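Local coordinates for protein putative enoyl-CoA hydratase/isomerase (Acinetobacter baumannii, PDB 3FDU) that probably acts on acyl-CoA thioesters as an enoyl-CoA hydratase or isomerase of the crotonase superfamily, at residues V50-F62 with Y189-P203. The protein carries 4 engineered substitutions. Numbering follows the deposited sequence.
Sequences VRVVVLRGAEHDF and YATAQATAQHLTALP. Engineered in segment 50-62: Val53 (natural residue Ile).
One face of the Tyr189 ring carries Arg56, whose guanidinium lies nearly flat on it, planes 18° apart. The cation-pi contact is off-centre. Arg56 CD sits more squarely over the same face, 3.5 Å from the centroid of the Tyr189 ring, as a CH-pi contact. Glu59 O lies at the ring edge and accepts a 2.6 Å hydrogen bond from Tyr189 OH. CG of Arg56 lies between its backbone N and carbonyl carbon (chi1 53°), and the extended chain beyond it runs over the ring. The guanidinium is held from two sides: Arg56 NH1 donates a hydrogen bond to Gly57 O at 2.9 Å, and a water joins Arg56 NE to Tyr189 O. A second water links Tyr189 OH to Gly57 N. Lys107 makes a further cation-pi contact with Tyr189. In this crotonase-like fold, helical segment 189-200 packs nearly antiparallel on strand 52-57, in the middle of the main sheet. Val52 and Val54 both reach Ala196: its CB is 3.7 Å from Val52 CG1 and 3.8 Å from Val54 CG2. Val52 CG2 also meets Leu199 and Thr200. At the far end, Arg51 bends at chi3 (70°) and brings NH2 to 2.9 Å from Thr200 O. Beyond it, Leu202 packs on Phe165 of a second subunit.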
loop_
_atom_site.group_PDB
_atom_site.type_symbol
_atom_site.label_atom_id
_atom_site.label_comp_id
_atom_site.label_asym_id
_atom_site.label_seq_id
_atom_site.Cartn_x
_atom_site.Cartn_y
_atom_site.Cartn_z
ATOM N N VAL A 50 19.161 23.539 -12.704
ATOM C CA VAL A 50 17.984 23.122 -11.891
ATOM C C VAL A 50 18.329 21.805 -11.153
ATOM O O VAL A 50 18.705 20.799 -11.804
ATOM C CB VAL A 50 16.781 22.838 -12.801
ATOM C CG1 VAL A 50 15.619 22.243 -12.006
ATOM C CG2 VAL A 50 16.344 24.077 -13.559
ATOM N N ARG A 51 18.148 21.779 -9.829
ATOM C CA ARG A 51 18.340 20.546 -9.059
ATOM C C ARG A 51 17.020 19.956 -8.510
ATOM O O ARG A 51 16.891 18.724 -8.379
ATOM C CB ARG A 51 19.314 20.826 -7.892
ATOM C CG ARG A 51 20.770 21.074 -8.421
ATOM C CD ARG A 51 21.620 21.786 -7.363
ATOM N NE ARG A 51 21.845 20.827 -6.303
ATOM C CZ ARG A 51 22.936 20.087 -6.177
ATOM N NH1 ARG A 51 23.981 20.264 -6.999
ATOM N NH2 ARG A 51 22.994 19.213 -5.188
ATOM N N VAL A 52 16.069 20.848 -8.162
ATOM C CA VAL A 52 14.720 20.445 -7.629
ATOM C C VAL A 52 13.595 21.239 -8.290
ATOM O O VAL A 52 13.728 22.437 -8.559
ATOM C CB VAL A 52 14.647 20.632 -6.136
ATOM C CG1 VAL A 52 13.230 20.242 -5.551
ATOM C CG2 VAL A 52 15.824 19.852 -5.409
ATOM N N VAL A 53 12.489 20.561 -8.599
ATOM C CA VAL A 53 11.329 21.257 -9.113
ATOM C C VAL A 53 10.189 21.318 -8.074
ATOM O O VAL A 53 9.839 20.298 -7.409
ATOM C CB VAL A 53 10.803 20.611 -10.442
ATOM C CG1 VAL A 53 9.578 21.419 -10.989
ATOM C CG2 VAL A 53 11.935 20.558 -11.499
ATOM N N VAL A 54 9.588 22.492 -7.947
ATOM C CA VAL A 54 8.394 22.635 -7.107
ATOM C C VAL A 54 7.318 23.078 -8.059
ATOM O O VAL A 54 7.509 24.058 -8.790
ATOM C CB VAL A 54 8.545 23.728 -6.029
ATOM C CG1 VAL A 54 7.197 23.982 -5.300
ATOM C CG2 VAL A 54 9.636 23.339 -4.968
ATOM N N LEU A 55 6.190 22.381 -8.033
ATOM C CA LEU A 55 4.995 22.723 -8.817
ATOM C C LEU A 55 3.855 23.011 -7.846
ATOM O O LEU A 55 3.597 22.206 -6.953
ATOM C CB LEU A 55 4.599 21.516 -9.690
ATOM C CG LEU A 55 3.293 21.598 -10.494
ATOM C CD1 LEU A 55 3.419 22.635 -11.556
ATOM C CD2 LEU A 55 3.030 20.224 -11.141
ATOM N N ARG A 56 3.172 24.148 -8.025
ATOM C CA ARG A 56 2.057 24.493 -7.179
ATOM C C ARG A 56 1.198 25.503 -7.896
ATOM O O ARG A 56 1.520 25.914 -9.003
ATOM C CB ARG A 56 2.550 25.118 -5.874
ATOM C CG ARG A 56 3.498 26.307 -6.099
ATOM C CD ARG A 56 3.849 26.886 -4.730
ATOM N NE ARG A 56 4.853 27.935 -4.738
ATOM C CZ ARG A 56 4.606 29.205 -5.018
ATOM N NH1 ARG A 56 3.394 29.562 -5.402
ATOM N NH2 ARG A 56 5.579 30.108 -4.941
ATOM N N GLY A 57 0.094 25.892 -7.289
ATOM C CA GLY A 57 -0.592 27.095 -7.756
ATOM C C GLY A 57 0.163 28.363 -7.325
ATOM O O GLY A 57 0.973 28.342 -6.384
ATOM N N ALA A 58 -0.146 29.483 -7.952
ATOM C CA ALA A 58 0.427 30.780 -7.565
ATOM C C ALA A 58 -0.190 31.308 -6.267
ATOM O O ALA A 58 0.469 32.014 -5.488
ATOM C CB ALA A 58 0.216 31.802 -8.712
ATOM N N GLU A 59 -1.455 30.957 -6.015
ATOM C CA GLU A 59 -2.199 31.595 -4.927
ATOM C C GLU A 59 -2.976 30.607 -4.099
ATOM O O GLU A 59 -2.375 29.676 -3.566
ATOM C CB GLU A 59 -3.147 32.631 -5.504
ATOM C CG GLU A 59 -2.506 33.983 -5.699
ATOM C CD GLU A 59 -2.658 34.814 -4.437
ATOM O OE1 GLU A 59 -2.506 34.233 -3.329
ATOM O OE2 GLU A 59 -2.944 36.035 -4.543
ATOM N N HIS A 60 -4.296 30.775 -4.023
ATOM C CA HIS A 60 -5.122 29.982 -3.085
ATOM C C HIS A 60 -5.626 28.597 -3.538
ATOM O O HIS A 60 -6.248 27.902 -2.737
ATOM C CB HIS A 60 -6.335 30.787 -2.628
ATOM C CG HIS A 60 -5.983 32.124 -2.040
ATOM N ND1 HIS A 60 -5.221 32.256 -0.898
ATOM C CD2 HIS A 60 -6.291 33.385 -2.436
ATOM C CE1 HIS A 60 -5.077 33.542 -0.611
ATOM N NE2 HIS A 60 -5.709 34.247 -1.531
ATOM N N ASP A 61 -5.363 28.230 -4.790
ATOM C CA ASP A 61 -5.802 26.925 -5.376
ATOM C C ASP A 61 -4.687 26.222 -6.143
ATOM O O ASP A 61 -3.803 26.865 -6.692
ATOM C CB ASP A 61 -6.977 27.135 -6.354
ATOM C CG ASP A 61 -8.212 27.659 -5.643
ATOM O OD1 ASP A 61 -8.791 26.891 -4.852
ATOM O OD2 ASP A 61 -8.570 28.844 -5.886
ATOM N N PHE A 62 -4.729 24.901 -6.185
ATOM C CA PHE A 62 -3.772 24.178 -7.002
ATOM C C PHE A 62 -4.319 24.018 -8.434
ATOM O O PHE A 62 -3.807 24.610 -9.394
ATOM C CB PHE A 62 -3.510 22.804 -6.375
ATOM C CG PHE A 62 -2.530 21.965 -7.165
ATOM C CD1 PHE A 62 -1.434 22.553 -7.755
ATOM C CD2 PHE A 62 -2.718 20.567 -7.302
ATOM C CE1 PHE A 62 -0.477 21.773 -8.456
ATOM C CE2 PHE A 62 -1.758 19.772 -8.041
ATOM C CZ PHE A 62 -0.654 20.397 -8.608
ATOM N N TYR A 189 3.512 26.500 0.902
ATOM C CA TYR A 189 4.506 26.989 -0.032
ATOM C C TYR A 189 5.882 27.236 0.607
ATOM O O TYR A 189 6.880 26.945 -0.013
ATOM C CB TYR A 189 4.048 28.252 -0.776
ATOM C CG TYR A 189 2.726 28.067 -1.536
ATOM C CD1 TYR A 189 2.191 26.781 -1.750
ATOM C CD2 TYR A 189 2.062 29.166 -2.091
ATOM C CE1 TYR A 189 0.994 26.570 -2.495
ATOM C CE2 TYR A 189 0.845 28.994 -2.828
ATOM C CZ TYR A 189 0.308 27.691 -3.009
ATOM O OH TYR A 189 -0.866 27.522 -3.734
ATOM N N ALA A 190 5.936 27.799 1.814
ATOM C CA ALA A 190 7.234 27.929 2.516
ATOM C C ALA A 190 7.810 26.548 2.805
ATOM O O ALA A 190 9.004 26.338 2.652
ATOM C CB ALA A 190 7.091 28.748 3.870
ATOM N N THR A 191 6.977 25.595 3.226
ATOM C CA THR A 191 7.506 24.265 3.522
ATOM C C THR A 191 8.090 23.621 2.260
ATOM O O THR A 191 9.166 22.973 2.286
ATOM C CB THR A 191 6.431 23.312 4.100
ATOM O OG1 THR A 191 5.998 23.769 5.387
ATOM C CG2 THR A 191 7.009 21.898 4.264
ATOM N N ALA A 192 7.381 23.763 1.143
ATOM C CA ALA A 192 7.841 23.145 -0.093
ATOM C C ALA A 192 9.210 23.756 -0.495
ATOM O O ALA A 192 10.102 23.061 -0.994
ATOM C CB ALA A 192 6.864 23.366 -1.177
ATOM N N GLN A 193 9.339 25.060 -0.304
ATOM C CA GLN A 193 10.567 25.766 -0.640
ATOM C C GLN A 193 11.708 25.361 0.306
ATOM O O GLN A 193 12.799 25.145 -0.179
ATOM C CB GLN A 193 10.325 27.311 -0.627
ATOM C CG GLN A 193 11.619 28.145 -0.618
ATOM C CD GLN A 193 12.431 28.029 -1.930
ATOM O OE1 GLN A 193 11.894 27.724 -3.001
ATOM N NE2 GLN A 193 13.724 28.303 -1.840
ATOM N N ALA A 194 11.457 25.226 1.618
ATOM C CA ALA A 194 12.548 24.818 2.556
ATOM C C ALA A 194 13.025 23.396 2.301
ATOM O O ALA A 194 14.222 23.066 2.449
ATOM C CB ALA A 194 12.121 24.967 4.037
ATOM N N THR A 195 12.072 22.524 1.965
ATOM C CA THR A 195 12.400 21.165 1.590
ATOM C C THR A 195 13.213 21.152 0.299
ATOM O O THR A 195 14.198 20.429 0.211
ATOM C CB THR A 195 11.105 20.297 1.507
ATOM O OG1 THR A 195 10.420 20.408 2.744
ATOM C CG2 THR A 195 11.395 18.817 1.359
ATOM N N ALA A 196 12.795 21.900 -0.720
ATOM C CA ALA A 196 13.551 21.963 -1.974
ATOM C C ALA A 196 15.023 22.454 -1.726
ATOM O O ALA A 196 15.939 21.936 -2.342
ATOM C CB ALA A 196 12.880 22.881 -2.961
ATOM N N GLN A 197 15.199 23.444 -0.852
ATOM C CA GLN A 197 16.537 23.968 -0.542
ATOM C C GLN A 197 17.357 22.900 0.174
ATOM O O GLN A 197 18.554 22.740 -0.108
ATOM C CB GLN A 197 16.441 25.194 0.370
ATOM C CG GLN A 197 16.164 26.514 -0.344
ATOM C CD GLN A 197 15.683 27.637 0.617
ATOM O OE1 GLN A 197 15.224 28.700 0.176
ATOM N NE2 GLN A 197 15.788 27.398 1.922
ATOM N N HIS A 198 16.744 22.191 1.122
ATOM C CA HIS A 198 17.438 21.083 1.777
ATOM C C HIS A 198 17.901 20.048 0.750
ATOM O O HIS A 198 19.040 19.601 0.783
ATOM C CB HIS A 198 16.562 20.437 2.862
ATOM C CG HIS A 198 17.153 19.184 3.470
ATOM N ND1 HIS A 198 18.399 19.151 4.061
ATOM C CD2 HIS A 198 16.626 17.945 3.649
ATOM C CE1 HIS A 198 18.632 17.942 4.540
ATOM N NE2 HIS A 198 17.566 17.194 4.308
ATOM N N LEU A 199 17.029 19.665 -0.178
ATOM C CA LEU A 199 17.431 18.715 -1.202
ATOM C C LEU A 199 18.553 19.265 -2.109
ATOM O O LEU A 199 19.422 18.484 -2.517
ATOM C CB LEU A 199 16.233 18.236 -2.051
ATOM C CG LEU A 199 15.169 17.460 -1.256
ATOM C CD1 LEU A 199 14.039 16.885 -2.201
ATOM C CD2 LEU A 199 15.843 16.350 -0.482
ATOM N N THR A 200 18.543 20.557 -2.451
ATOM C CA THR A 200 19.618 21.047 -3.328
ATOM C C THR A 200 20.960 21.049 -2.577
ATOM O O THR A 200 22.017 21.066 -3.193
ATOM C CB THR A 200 19.381 22.460 -3.883
ATOM O OG1 THR A 200 19.526 23.400 -2.807
ATOM C CG2 THR A 200 18.007 22.581 -4.450
ATOM N N ALA A 201 20.951 21.052 -1.261
ATOM C CA ALA A 201 22.231 20.954 -0.551
ATOM C C ALA A 201 22.797 19.510 -0.468
ATOM O O ALA A 201 23.896 19.327 0.028
ATOM C CB ALA A 201 22.126 21.585 0.839
ATOM N N LEU A 202 22.043 18.506 -0.949
ATOM C CA LEU A 202 22.468 17.081 -0.923
ATOM C C LEU A 202 23.007 16.732 -2.290
ATOM O O LEU A 202 22.791 17.498 -3.227
ATOM C CB LEU A 202 21.303 16.126 -0.511
ATOM C CG LEU A 202 20.726 16.438 0.894
ATOM C CD1 LEU A 202 19.440 15.623 1.352
ATOM C CD2 LEU A 202 21.804 16.254 1.952
ATOM N N PRO A 203 23.754 15.614 -2.415
ATOM C CA PRO A 203 24.407 15.301 -3.692
ATOM C C PRO A 203 23.416 14.966 -4.768
ATOM O O PRO A 203 22.523 14.118 -4.566
ATOM C CB PRO A 203 25.252 14.061 -3.372
ATOM C CG PRO A 203 25.553 14.180 -1.925
ATOM C CD PRO A 203 24.243 14.746 -1.334
HETATM O O HOH W 1 6.928 26.976 -2.896
HETATM O O HOH W 2 -1.262 24.921 -4.863
#